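Local coordinates for extracellular solute-binding protein, family 5 (Chelativorans sp., PDB 6WM6) that binds EDTA and other aminopolycarboxylates in the periplasm, probably handing them to an ABC transporter for uptake, at residues 50-55 / 73-78; 253-258 / 270-275; 265-270 / 535-540. All coordinates share one frame; numbering follows the deposited sequence. Where two conformers were deposited one is given.

In the fold
Along the chain, interaction 1 closes before interaction 2 opens, whereas interactions 2 and 3 alternate their segments and share Gly270. The centre of interaction 2 lies about 9 Å from each of the other two centres, which are about 15 Å apart; all are on the same side of the chain's centre. Interactions 1 and 2 meet in one mixed sheet, where strand 49-54 runs parallel to strand 251-256. Interactions 2 and 3 meet in another, where strand 274-275 pairs antiparallel with strand 524-537. Helix 263-268 leads from strand 251-256 to strand 274-275, and so from one sheet to the other. The three contacts thus join N-terminal, middle and C-terminal portions of the sequence into one body.

Interaction 1. Residues 50-55 / 73-78; sequences VTFAVT and VRTVTL. With EDO (1,2-ethanediol), chain H.
Phe52 and Val54, both on strand 49-54, send their side chains toward helix 71-77 and meet Thr75 and Val76. Followed outward from CB, the Phe52 side chain first turns CG anti to the backbone N (chi1 -172°), which carries the ring off the strand toward the helix. At one corner CD2 packs against Val274 of strand 274-275. At the opposite corner CE1 lies 4.3 Å from Thr75 CG2, an oblique approach, and 4.1 Å from C1 of a bound 1,2-ethanediol, which sits at the ring edge near its plane. Val54 adds a methyl contact, CG1 to Val76 CG2 at 4.3 Å. No hydrogen bond joins the two segments, and only 114 Å² is buried between them, so the touch is light although all four residues are buried. Thr75 OG1 bonds to the carbonyl of Ala71, one turn back in its helix. The diol, probably from the crystallisation liquor, lies beside the contact: its O1 accepts from Thr55 N at 3.2 Å (N-H...O 142°) and lies 3.3 Å from Thr55 OG1, a weak bond. Phe254 of the parallel neighbour strand 251-256 also touches Thr75 and Val76, as expected of a helix packed on a mixed beta-sheet.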
# COMPACT_ATOMS: atom_id res chain seq x y z
N VAL A 50 -15.58 -16.95 -11.31
CA VAL A 50 -15.11 -15.59 -11.56
C VAL A 50 -13.60 -15.66 -11.79
O VAL A 50 -12.89 -16.35 -11.04
CB VAL A 50 -15.43 -14.64 -10.39
CG1 VAL A 50 -14.63 -13.33 -10.49
CG2 VAL A 50 -16.92 -14.38 -10.32
N THR A 51 -13.12 -14.93 -12.80
CA THR A 51 -11.70 -14.82 -13.08
C THR A 51 -11.26 -13.37 -12.94
O THR A 51 -11.84 -12.47 -13.56
CB THR A 51 -11.38 -15.34 -14.48
OG1 THR A 51 -11.74 -16.73 -14.56
CG2 THR A 51 -9.91 -15.21 -14.77
N PHE A 52 -10.23 -13.16 -12.13
CA PHE A 52 -9.69 -11.84 -11.78
C PHE A 52 -8.27 -11.75 -12.32
O PHE A 52 -7.43 -12.60 -12.00
CB PHE A 52 -9.72 -11.74 -10.25
CG PHE A 52 -9.40 -10.39 -9.65
CD1 PHE A 52 -8.16 -9.81 -9.81
CD2 PHE A 52 -10.33 -9.73 -8.86
CE1 PHE A 52 -7.87 -8.57 -9.22
CE2 PHE A 52 -10.04 -8.51 -8.27
CZ PHE A 52 -8.82 -7.94 -8.45
N ALA A 53 -7.99 -10.73 -13.12
CA ALA A 53 -6.67 -10.58 -13.70
C ALA A 53 -5.70 -9.99 -12.69
O ALA A 53 -6.04 -9.04 -11.97
CB ALA A 53 -6.73 -9.63 -14.90
N VAL A 54 -4.48 -10.54 -12.65
CA VAL A 54 -3.40 -9.98 -11.82
C VAL A 54 -2.18 -9.75 -12.69
O VAL A 54 -2.00 -10.43 -13.71
CB VAL A 54 -3.06 -10.86 -10.60
CG1 VAL A 54 -4.30 -11.00 -9.72
CG2 VAL A 54 -2.53 -12.20 -11.03
N THR A 55 -1.34 -8.79 -12.28
CA THR A 55 -0.29 -8.24 -13.13
C THR A 55 1.09 -8.84 -12.90
O THR A 55 2.02 -8.50 -13.63
CB THR A 55 -0.20 -6.72 -12.94
OG1 THR A 55 0.09 -6.42 -11.57
CG2 THR A 55 -1.52 -6.04 -13.33
N VAL A 73 0.37 -10.81 -4.56
CA VAL A 73 0.40 -11.91 -3.59
C VAL A 73 -0.67 -11.70 -2.54
O VAL A 73 -1.32 -12.65 -2.08
CB VAL A 73 1.81 -12.05 -2.98
CG1 VAL A 73 1.85 -13.20 -1.98
CG2 VAL A 73 2.84 -12.27 -4.09
N ARG A 74 -0.87 -10.46 -2.11
CA ARG A 74 -1.88 -10.17 -1.11
C ARG A 74 -3.26 -10.53 -1.64
O ARG A 74 -4.06 -11.17 -0.95
CB ARG A 74 -1.78 -8.69 -0.72
CG ARG A 74 -2.29 -8.38 0.67
CD ARG A 74 -1.98 -6.93 1.09
NE ARG A 74 -0.55 -6.65 1.10
CZ ARG A 74 0.07 -5.80 0.28
NH1 ARG A 74 -0.58 -5.12 -0.63
NH2 ARG A 74 1.38 -5.66 0.39
N THR A 75 -3.57 -10.11 -2.87
CA THR A 75 -4.87 -10.40 -3.48
C THR A 75 -5.11 -11.89 -3.61
O THR A 75 -6.19 -12.40 -3.28
CB THR A 75 -4.96 -9.69 -4.84
OG1 THR A 75 -5.01 -8.28 -4.60
CG2 THR A 75 -6.21 -10.08 -5.61
N VAL A 76 -4.12 -12.63 -4.11
CA VAL A 76 -4.31 -14.05 -4.40
C VAL A 76 -4.41 -14.88 -3.13
O VAL A 76 -5.03 -15.94 -3.12
CB VAL A 76 -3.18 -14.53 -5.32
CG1 VAL A 76 -3.18 -16.02 -5.45
CG2 VAL A 76 -3.31 -13.87 -6.68
N THR A 77 -3.77 -14.46 -2.04
CA THR A 77 -3.77 -15.25 -0.81
C THR A 77 -4.76 -14.75 0.23
O THR A 77 -5.03 -15.50 1.19
CB THR A 77 -2.36 -15.43 -0.19
OG1 THR A 77 -1.79 -14.19 0.23
CG2 THR A 77 -1.42 -16.11 -1.19
N LEU A 78 -5.34 -13.56 0.08
CA LEU A 78 -6.42 -13.15 0.98
C LEU A 78 -7.53 -14.18 1.11
O LEU A 78 -8.07 -14.34 2.22
CB LEU A 78 -6.97 -11.77 0.60
CG LEU A 78 -6.24 -10.59 1.22
CD1 LEU A 78 -6.66 -9.32 0.51
CD2 LEU A 78 -6.46 -10.48 2.72
C1 EDO H . -4.12 -6.94 -9.45
O1 EDO H . -2.80 -7.01 -10.02
C2 EDO H . -4.04 -7.13 -7.94
O2 EDO H . -3.94 -5.85 -7.28

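Interaction 2. Residues 253-258 / 270-275; sequences KFRIIT and GEVDVI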
# COMPACT_ATOMS: atom_id res chain seq x y z
N LYS A 253 -10.67 -17.76 -9.87
CA LYS A 253 -9.44 -17.88 -10.61
C LYS A 253 -8.74 -16.53 -10.69
O LYS A 253 -9.40 -15.49 -10.82
CB LYS A 253 -9.72 -18.39 -12.04
CG LYS A 253 -10.16 -19.84 -12.07
CD LYS A 253 -10.66 -20.27 -13.44
CE LYS A 253 -10.93 -21.76 -13.43
NZ LYS A 253 -11.53 -22.20 -14.72
N PHE A 254 -7.41 -16.55 -10.62
CA PHE A 254 -6.58 -15.37 -10.85
C PHE A 254 -5.74 -15.65 -12.08
O PHE A 254 -4.91 -16.57 -12.07
CB PHE A 254 -5.74 -15.06 -9.62
CG PHE A 254 -6.56 -14.67 -8.43
CD1 PHE A 254 -7.06 -13.38 -8.31
CD2 PHE A 254 -6.83 -15.59 -7.44
CE1 PHE A 254 -7.81 -13.02 -7.22
CE2 PHE A 254 -7.59 -15.22 -6.32
CZ PHE A 254 -8.08 -13.95 -6.22
N ARG A 255 -6.00 -14.90 -13.15
CA ARG A 255 -5.31 -15.07 -14.42
C ARG A 255 -4.17 -14.06 -14.50
O ARG A 255 -4.39 -12.86 -14.34
CB ARG A 255 -6.30 -14.84 -15.56
CG ARG A 255 -5.68 -14.90 -16.95
CD ARG A 255 -5.47 -16.31 -17.44
NE ARG A 255 -5.14 -16.31 -18.87
CZ ARG A 255 -3.92 -16.50 -19.36
NH1 ARG A 255 -2.89 -16.73 -18.57
NH2 ARG A 255 -3.75 -16.46 -20.68
N ILE A 256 -2.97 -14.56 -14.77
CA ILE A 256 -1.79 -13.71 -14.82
C ILE A 256 -1.69 -13.06 -16.19
O ILE A 256 -1.56 -13.76 -17.20
CB ILE A 256 -0.53 -14.54 -14.48
CG1 ILE A 256 -0.64 -15.01 -13.01
CG2 ILE A 256 0.73 -13.72 -14.70
CD1 ILE A 256 0.06 -16.31 -12.73
N ILE A 257 -1.75 -11.73 -16.22
CA ILE A 257 -1.60 -10.91 -17.42
C ILE A 257 -0.59 -9.82 -17.06
O ILE A 257 -0.96 -8.78 -16.49
CB ILE A 257 -2.92 -10.30 -17.89
CG1 ILE A 257 -3.96 -11.39 -18.13
CG2 ILE A 257 -2.72 -9.46 -19.16
CD1 ILE A 257 -5.34 -10.87 -18.52
N THR A 258 0.68 -10.04 -17.39
CA THR A 258 1.74 -9.14 -16.94
C THR A 258 1.70 -7.80 -17.65
O THR A 258 2.17 -6.80 -17.11
CB THR A 258 3.11 -9.81 -17.13
OG1 THR A 258 3.23 -10.27 -18.48
CG2 THR A 258 3.27 -10.99 -16.17
N GLY A 270 -13.85 -11.76 -22.62
CA GLY A 270 -14.34 -12.79 -21.74
C GLY A 270 -13.28 -13.66 -21.10
O GLY A 270 -13.64 -14.60 -20.39
N GLU A 271 -12.00 -13.36 -21.33
CA GLU A 271 -10.92 -14.15 -20.75
C GLU A 271 -10.81 -13.93 -19.25
O GLU A 271 -10.36 -14.81 -18.51
CB GLU A 271 -9.61 -13.76 -21.43
CG GLU A 271 -8.38 -14.51 -20.95
CD GLU A 271 -7.14 -14.16 -21.77
OE1 GLU A 271 -7.29 -13.49 -22.82
OE2 GLU A 271 -6.02 -14.55 -21.37
N VAL A 272 -11.17 -12.73 -18.79
CA VAL A 272 -11.26 -12.43 -17.37
C VAL A 272 -12.56 -11.67 -17.18
O VAL A 272 -13.14 -11.12 -18.12
CB VAL A 272 -10.07 -11.59 -16.87
CG1 VAL A 272 -8.75 -12.29 -17.14
CG2 VAL A 272 -10.08 -10.19 -17.48
N ASP A 273 -13.02 -11.64 -15.92
CA ASP A 273 -14.23 -10.93 -15.55
C ASP A 273 -14.00 -9.69 -14.69
O ASP A 273 -14.95 -8.92 -14.50
CB ASP A 273 -15.16 -11.88 -14.78
CG ASP A 273 -15.38 -13.18 -15.49
OD1 ASP A 273 -15.86 -13.15 -16.62
OD2 ASP A 273 -15.07 -14.23 -14.91
N VAL A 274 -12.79 -9.51 -14.17
CA VAL A 274 -12.45 -8.41 -13.28
C VAL A 274 -11.00 -8.02 -13.57
O VAL A 274 -10.13 -8.90 -13.68
CB VAL A 274 -12.52 -8.80 -11.80
CG1 VAL A 274 -12.30 -7.57 -10.90
CG2 VAL A 274 -13.82 -9.49 -11.48
N ILE A 275 -10.74 -6.73 -13.65
CA ILE A 275 -9.39 -6.20 -13.73
C ILE A 275 -9.27 -5.06 -12.72
O ILE A 275 -10.26 -4.39 -12.39
CB ILE A 275 -9.00 -5.75 -15.15
CG1 ILE A 275 -9.82 -4.54 -15.61
CG2 ILE A 275 -9.19 -6.92 -16.13
CD1 ILE A 275 -9.36 -3.97 -16.93
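The contact lies in the strand-helix-strand connection that leads from one sheet to another: strand 251-256 passes through helix 263-268 to strand 274-275, and the residues just after the helix fold back beside the first strand. The helix finishes in a Schellman motif with Gly270 at positive phi, and Glu271 and Val272 follow directly. Arg255 CG is anti to its own N, but the chain bends at chi2 (79°), bringing NE and NH2 to the same oxygen of Glu271 in the conformer described, one of two modelled. NH2 lies 3.0 Å and NE 3.2 Å from Glu271 OE2; both bonds are weak in geometry, with N-H...O angles near 130°. The guanidinium and carboxylate planes are 29° apart, and OE2 approaches the guanidinium obliquely. Farther in from the exposed carboxylate, Val272 CG1 is 3.9 Å from Arg255 CB, and the same methyl is 3.9 Å from Ile257 CD1. One valine branch therefore touches both the aliphatic start of the arginine and the isoleucine tip. The remaining nitrogen, Arg255 NH1, bonds to Gln231. With bent bonds and a second arginine conformer, the ion pair probably adds modest, perhaps impermanent, attraction at the solvent-facing side, while the buried Val272-Ile257 pair supplies an apolar contact.

Interaction 3. Residues 265-270 / 535-540; sequences TALENG and IYKEAI
Ile535 opens the contact by meeting Leu267 of helix 263-268: its CG2 is 3.5 Å from Leu267 CD2, a close methyl-to-methyl approach between side chains that cross obliquely. The same leucine methyl reaches the strand backbone, 3.8 Å from Ile535 O and 4.1 Å from Tyr536 N. Leu267 CG stands anti to the backbone N (chi1 179°), extending the side chain from the helix toward the strand, and Leu267 gives 90 Å² of the 197 Å² buried. Tyr536 directs CB away, and its OH bonds to Gln299. Lys537 leaves the strand to one side but bends at chi2 (-69°) and chi4 (76°), so that its chain runs alongside Leu267 to the end of the helix. Its NZ remains 3.8 Å from Leu267 O, yet a water connects it to the helix terminus: the water accepts from Lys537 NZ at 2.8 Å and donates to Glu268 O at 2.8 Å. The ammonium thus approaches the helix's carbonyl-rich end, where its charge probably has a favourable electrostatic effect. From Lys537 the chain enters a type I turn ending at Ile540. Strand 524-537 lies between strands 274-275 and 296-299, Ile296 touches Leu267, Ile535 and Lys537, and the last turn of the helix packs against this part of the sheet.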
# COMPACT_ATOMS: atom_id res chain seq x y z
N THR A 265 -8.65 -5.48 -22.88
CA THR A 265 -8.98 -6.37 -23.99
C THR A 265 -9.39 -7.75 -23.50
O THR A 265 -10.36 -8.34 -24.00
CB THR A 265 -7.78 -6.47 -24.94
OG1 THR A 265 -7.54 -5.18 -25.54
CG2 THR A 265 -8.04 -7.49 -26.04
N ALA A 266 -8.68 -8.28 -22.50
CA ALA A 266 -9.03 -9.58 -21.94
C ALA A 266 -10.42 -9.57 -21.31
O ALA A 266 -11.16 -10.56 -21.39
CB ALA A 266 -7.98 -10.00 -20.91
N LEU A 267 -10.79 -8.46 -20.66
CA LEU A 267 -12.12 -8.34 -20.07
C LEU A 267 -13.19 -8.34 -21.17
O LEU A 267 -14.20 -9.05 -21.07
CB LEU A 267 -12.18 -7.08 -19.21
CG LEU A 267 -13.49 -6.78 -18.53
CD1 LEU A 267 -13.86 -7.78 -17.46
CD2 LEU A 267 -13.43 -5.36 -17.91
N GLU A 268 -12.97 -7.54 -22.21
CA GLU A 268 -13.94 -7.48 -23.31
C GLU A 268 -14.09 -8.83 -24.00
O GLU A 268 -15.20 -9.20 -24.40
CB GLU A 268 -13.49 -6.42 -24.32
CG GLU A 268 -14.46 -6.24 -25.48
CD GLU A 268 -14.06 -5.12 -26.42
OE1 GLU A 268 -13.00 -4.49 -26.19
OE2 GLU A 268 -14.81 -4.86 -27.39
N ASN A 269 -13.00 -9.60 -24.11
CA ASN A 269 -13.03 -10.89 -24.78
C ASN A 269 -13.57 -12.01 -23.91
O ASN A 269 -13.68 -13.15 -24.38
CB ASN A 269 -11.62 -11.28 -25.24
CG ASN A 269 -11.08 -10.38 -26.32
OD1 ASN A 269 -11.83 -9.73 -27.05
ND2 ASN A 269 -9.76 -10.33 -26.44
N GLY A 270 -13.85 -11.76 -22.62
CA GLY A 270 -14.34 -12.79 -21.74
C GLY A 270 -13.28 -13.66 -21.10
O GLY A 270 -13.64 -14.60 -20.39
N ILE A 535 -12.66 -2.63 -12.80
CA ILE A 535 -13.46 -2.71 -14.02
C ILE A 535 -13.87 -4.16 -14.17
O ILE A 535 -13.01 -5.06 -14.13
CB ILE A 535 -12.66 -2.22 -15.24
CG1 ILE A 535 -12.02 -0.85 -14.97
CG2 ILE A 535 -13.58 -2.13 -16.48
CD1 ILE A 535 -11.05 -0.38 -16.05
N TYR A 536 -15.17 -4.41 -14.32
CA TYR A 536 -15.65 -5.77 -14.08
C TYR A 536 -17.00 -6.01 -14.73
O TYR A 536 -17.72 -5.09 -15.08
CB TYR A 536 -15.77 -6.04 -12.56
CG TYR A 536 -16.72 -5.07 -11.87
CD1 TYR A 536 -16.29 -3.79 -11.53
CD2 TYR A 536 -18.03 -5.41 -11.58
CE1 TYR A 536 -17.17 -2.88 -10.95
CE2 TYR A 536 -18.90 -4.53 -10.99
CZ TYR A 536 -18.46 -3.26 -10.67
OH TYR A 536 -19.29 -2.33 -10.10
N LYS A 537 -17.36 -7.29 -14.83
CA LYS A 537 -18.69 -7.68 -15.27
C LYS A 537 -19.68 -7.52 -14.12
O LYS A 537 -19.50 -8.11 -13.05
CB LYS A 537 -18.63 -9.12 -15.77
CG LYS A 537 -17.84 -9.28 -17.06
CD LYS A 537 -18.58 -8.65 -18.25
CE LYS A 537 -17.77 -8.68 -19.55
NZ LYS A 537 -17.76 -10.02 -20.16
N GLU A 538 -20.75 -6.76 -14.37
CA GLU A 538 -21.69 -6.37 -13.33
C GLU A 538 -22.54 -7.51 -12.81
O GLU A 538 -23.19 -7.37 -11.78
CB GLU A 538 -22.57 -5.22 -13.82
CG GLU A 538 -23.53 -5.62 -14.91
CD GLU A 538 -24.13 -4.42 -15.63
OE1 GLU A 538 -23.88 -3.27 -15.20
OE2 GLU A 538 -24.85 -4.63 -16.63
N ALA A 539 -22.50 -8.68 -13.46
CA ALA A 539 -23.10 -9.86 -12.85
C ALA A 539 -22.49 -10.22 -11.51
O ALA A 539 -23.11 -10.95 -10.74
CB ALA A 539 -22.96 -11.06 -13.79
N ILE A 540 -21.27 -9.79 -11.24
CA ILE A 540 -20.60 -10.12 -9.98
C ILE A 540 -21.07 -9.17 -8.89
O ILE A 540 -20.89 -7.96 -9.00
CB ILE A 540 -19.08 -10.07 -10.13
CG1 ILE A 540 -18.60 -10.96 -11.27
CG2 ILE A 540 -18.44 -10.52 -8.82
CD1 ILE A 540 -17.18 -10.63 -11.69
O HOH W 1 -17.53 -9.49 -22.89